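Local coordinates for molybdopterin-guanine dinucleotide biosynthesis adapter protein (Escherichia coli, PDB 1NP6) that binds GTP, hydrolyses it weakly, and may act as an adapter in making and using the molybdopterin guanine dinucleotide form of the molybdenum cofactor, at residues B[115-120]-B[139-144]. Sequence-based numbering, arbitrary orientation.
Sequences AKIVLF and AVASDV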
ATOM      1  N   ALA B 115     -24.248   0.247   1.616  1.00 32.39           N
ATOM      2  CA  ALA B 115     -24.834  -0.091   2.928  1.00 45.04           C
ATOM      3  C   ALA B 115     -24.110   0.669   4.042  1.00 35.12           C
ATOM      4  O   ALA B 115     -22.880   0.780   4.012  1.00 30.23           O
ATOM      5  CB  ALA B 115     -24.772  -1.584   3.187  1.00 37.11           C
ATOM      6  N   LYS B 116     -24.881   1.198   4.995  1.00 32.95           N
ATOM      7  CA  LYS B 116     -24.358   2.175   5.946  1.00 43.26           C
ATOM      8  C   LYS B 116     -25.030   2.100   7.319  1.00 36.86           C
ATOM      9  O   LYS B 116     -26.253   1.954   7.416  1.00 40.42           O
ATOM     10  CB  LYS B 116     -24.568   3.580   5.368  1.00 42.72           C
ATOM     11  CG  LYS B 116     -23.533   4.609   5.752  1.00 60.82           C
ATOM     12  CD  LYS B 116     -23.301   5.619   4.617  1.00 72.73           C
ATOM     13  CE  LYS B 116     -24.611   6.110   3.988  1.00 57.68           C
ATOM     14  NZ  LYS B 116     -24.387   7.292   3.108  1.00 64.75           N
ATOM     15  N   ILE B 117     -24.228   2.223   8.375  1.00 37.88           N
ATOM     16  CA  ILE B 117     -24.756   2.456   9.727  1.00 27.94           C
ATOM     17  C   ILE B 117     -24.428   3.900  10.102  1.00 22.70           C
ATOM     18  O   ILE B 117     -23.303   4.357   9.900  1.00 26.39           O
ATOM     19  CB  ILE B 117     -24.169   1.420  10.738  1.00 34.22           C
ATOM     20  CG1 ILE B 117     -24.687   0.023  10.377  1.00 36.03           C
ATOM     21  CG2 ILE B 117     -24.513   1.816  12.213  1.00 31.36           C
ATOM     22  CD1 ILE B 117     -23.983  -1.128  11.078  1.00 30.26           C
ATOM     23  N   VAL B 118     -25.436   4.624  10.586  1.00 24.50           N
ATOM     24  CA  VAL B 118     -25.323   6.034  10.953  1.00 30.40           C
ATOM     25  C   VAL B 118     -25.298   6.125  12.489  1.00 32.48           C
ATOM     26  O   VAL B 118     -25.998   5.391  13.154  1.00 35.22           O
ATOM     27  CB  VAL B 118     -26.517   6.852  10.389  1.00 43.86           C
ATOM     28  CG1 VAL B 118     -26.557   8.300  10.933  1.00 35.61           C
ATOM     29  CG2 VAL B 118     -26.463   6.860   8.874  1.00 40.97           C
ATOM     30  N   LEU B 119     -24.474   7.013  13.025  1.00 34.02           N
ATOM     31  CA  LEU B 119     -24.317   7.137  14.482  1.00 32.58           C
ATOM     32  C   LEU B 119     -24.939   8.428  14.996  1.00 36.13           C
ATOM     33  O   LEU B 119     -24.965   9.431  14.274  1.00 39.87           O
ATOM     34  CB  LEU B 119     -22.831   7.073  14.857  1.00 25.98           C
ATOM     35  CG  LEU B 119     -21.941   6.027  14.158  1.00 25.56           C
ATOM     36  CD1 LEU B 119     -20.514   6.164  14.639  1.00 36.21           C
ATOM     37  CD2 LEU B 119     -22.421   4.570  14.327  1.00 26.58           C
ATOM     38  N   PHE B 120     -25.462   8.390  16.226  1.00 34.43           N
ATOM     39  CA  PHE B 120     -26.004   9.576  16.904  1.00 29.34           C
ATOM     40  C   PHE B 120     -25.650   9.556  18.393  1.00 38.92           C
ATOM     41  O   PHE B 120     -25.911   8.578  19.079  1.00 29.59           O
ATOM     42  CB  PHE B 120     -27.542   9.655  16.740  1.00 38.86           C
ATOM     43  CG  PHE B 120     -28.168  10.877  17.387  1.00 39.04           C
ATOM     44  CD1 PHE B 120     -28.161  12.116  16.730  1.00 31.61           C
ATOM     45  CD2 PHE B 120     -28.758  10.795  18.651  1.00 29.92           C
ATOM     46  CE1 PHE B 120     -28.710  13.260  17.334  1.00 26.59           C
ATOM     47  CE2 PHE B 120     -29.316  11.938  19.267  1.00 40.39           C
ATOM     48  CZ  PHE B 120     -29.309  13.171  18.591  1.00 41.66           C
ATOM     49  N   ALA B 139     -29.221   0.799   9.623  1.00 34.33           N
ATOM     50  CA  ALA B 139     -29.414   0.989  11.070  1.00 35.72           C
ATOM     51  C   ALA B 139     -28.876   2.345  11.525  1.00 35.03           C
ATOM     52  O   ALA B 139     -28.036   2.927  10.851  1.00 34.26           O
ATOM     53  CB  ALA B 139     -28.709  -0.117  11.820  1.00 29.03           C
ATOM     54  N   VAL B 140     -29.378   2.840  12.659  1.00 41.53           N
ATOM     55  CA  VAL B 140     -28.797   3.984  13.371  1.00 33.43           C
ATOM     56  C   VAL B 140     -28.359   3.485  14.751  1.00 39.40           C
ATOM     57  O   VAL B 140     -29.196   2.986  15.489  1.00 31.13           O
ATOM     58  CB  VAL B 140     -29.824   5.124  13.568  1.00 37.31           C
ATOM     59  CG1 VAL B 140     -29.259   6.260  14.423  1.00 28.96           C
ATOM     60  CG2 VAL B 140     -30.309   5.695  12.203  1.00 27.64           C
ATOM     61  N   ALA B 141     -27.068   3.602  15.077  1.00 34.65           N
ATOM     62  CA  ALA B 141     -26.574   3.315  16.447  1.00 28.58           C
ATOM     63  C   ALA B 141     -26.621   4.590  17.272  1.00 27.59           C
ATOM     64  O   ALA B 141     -25.987   5.602  16.923  1.00 35.34           O
ATOM     65  CB  ALA B 141     -25.164   2.756  16.403  1.00 34.47           C
ATOM     66  N   SER B 142     -27.387   4.553  18.360  1.00 32.19           N
ATOM     67  CA  SER B 142     -27.711   5.751  19.113  1.00 26.28           C
ATOM     68  C   SER B 142     -27.563   5.570  20.638  1.00 32.02           C
ATOM     69  O   SER B 142     -27.654   4.466  21.131  1.00 33.26           O
ATOM     70  CB  SER B 142     -29.160   6.156  18.868  1.00 27.12           C
ATOM     71  OG  SER B 142     -29.408   7.433  19.434  1.00 36.05           O
ATOM     72  N   ASP B 143     -27.395   6.671  21.372  1.00 35.73           N
ATOM     73  CA  ASP B 143     -27.402   6.588  22.838  1.00 41.66           C
ATOM     74  C   ASP B 143     -28.752   7.023  23.429  1.00 46.90           C
ATOM     75  O   ASP B 143     -28.955   7.022  24.636  1.00 35.55           O
ATOM     76  CB  ASP B 143     -26.178   7.278  23.470  1.00 31.77           C
ATOM     77  CG  ASP B 143     -26.184   8.793  23.337  1.00 49.15           C
ATOM     78  OD1 ASP B 143     -26.983   9.388  22.576  1.00 27.37           O
ATOM     79  OD2 ASP B 143     -25.396   9.488  23.997  1.00 48.80           O
ATOM     80  N   VAL B 144     -29.695   7.352  22.553  1.00 31.04           N
ATOM     81  CA  VAL B 144     -31.055   7.674  22.970  1.00 39.71           C
ATOM     82  C   VAL B 144     -32.054   6.898  22.112  1.00 52.87           C
ATOM     83  O   VAL B 144     -31.793   6.644  20.930  1.00 40.94           O
ATOM     84  CB  VAL B 144     -31.370   9.198  22.887  1.00 41.97           C
ATOM     85  CG1 VAL B 144     -30.696   9.961  24.017  1.00 51.69           C
ATOM     86  CG2 VAL B 144     -30.999   9.773  21.517  1.00 48.48           C
TER
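I117 meets two alanines across neighbouring parallel strands: its CG1 lies 4.3 Å from A139 CB, and its CG2 packs at the same distance from A141 CB. V118 then binds the partner strand through both its N and its O, the N giving an almost straight bond to A139 O (3.1 Å, 170° at the hydrogen) and the O accepting A141 N at 2.8 Å, nearly in line with the carbonyl. V140 CA adds a CA-H...O contact to the same oxygen, 3.1 Å from V118 O. Back on the face of I117, L119 sets CD2 against A141 CB at 3.9 Å; its side chain also borders K19 of the inferred GTP site, which places L119 beside the P-loop. F120 N bonds A141 O (2.9 Å), and D143 N continues the pairing with a weak bond to F120 O. With CG anti to the backbone N (chi1 -179°), the F120 ring extends along the face of V140 and S142, where V144 CG2 touches its edge at CE2 (3.5 Å). S142 OG approaches the same edge and donates to V144 O, in the carbonyl plane on a lone pair. Without this hydroxyl, as with an alanine here, V144 O would probably lose its mate and V144 would be less firmly placed against the ring. Backbone bonds thus set the register of these inner strands of the P-loop NTPase sheet, small methyls admit I117 and L119 on one face, and one hydroxyl bond steadies V144 beside F120 on the other.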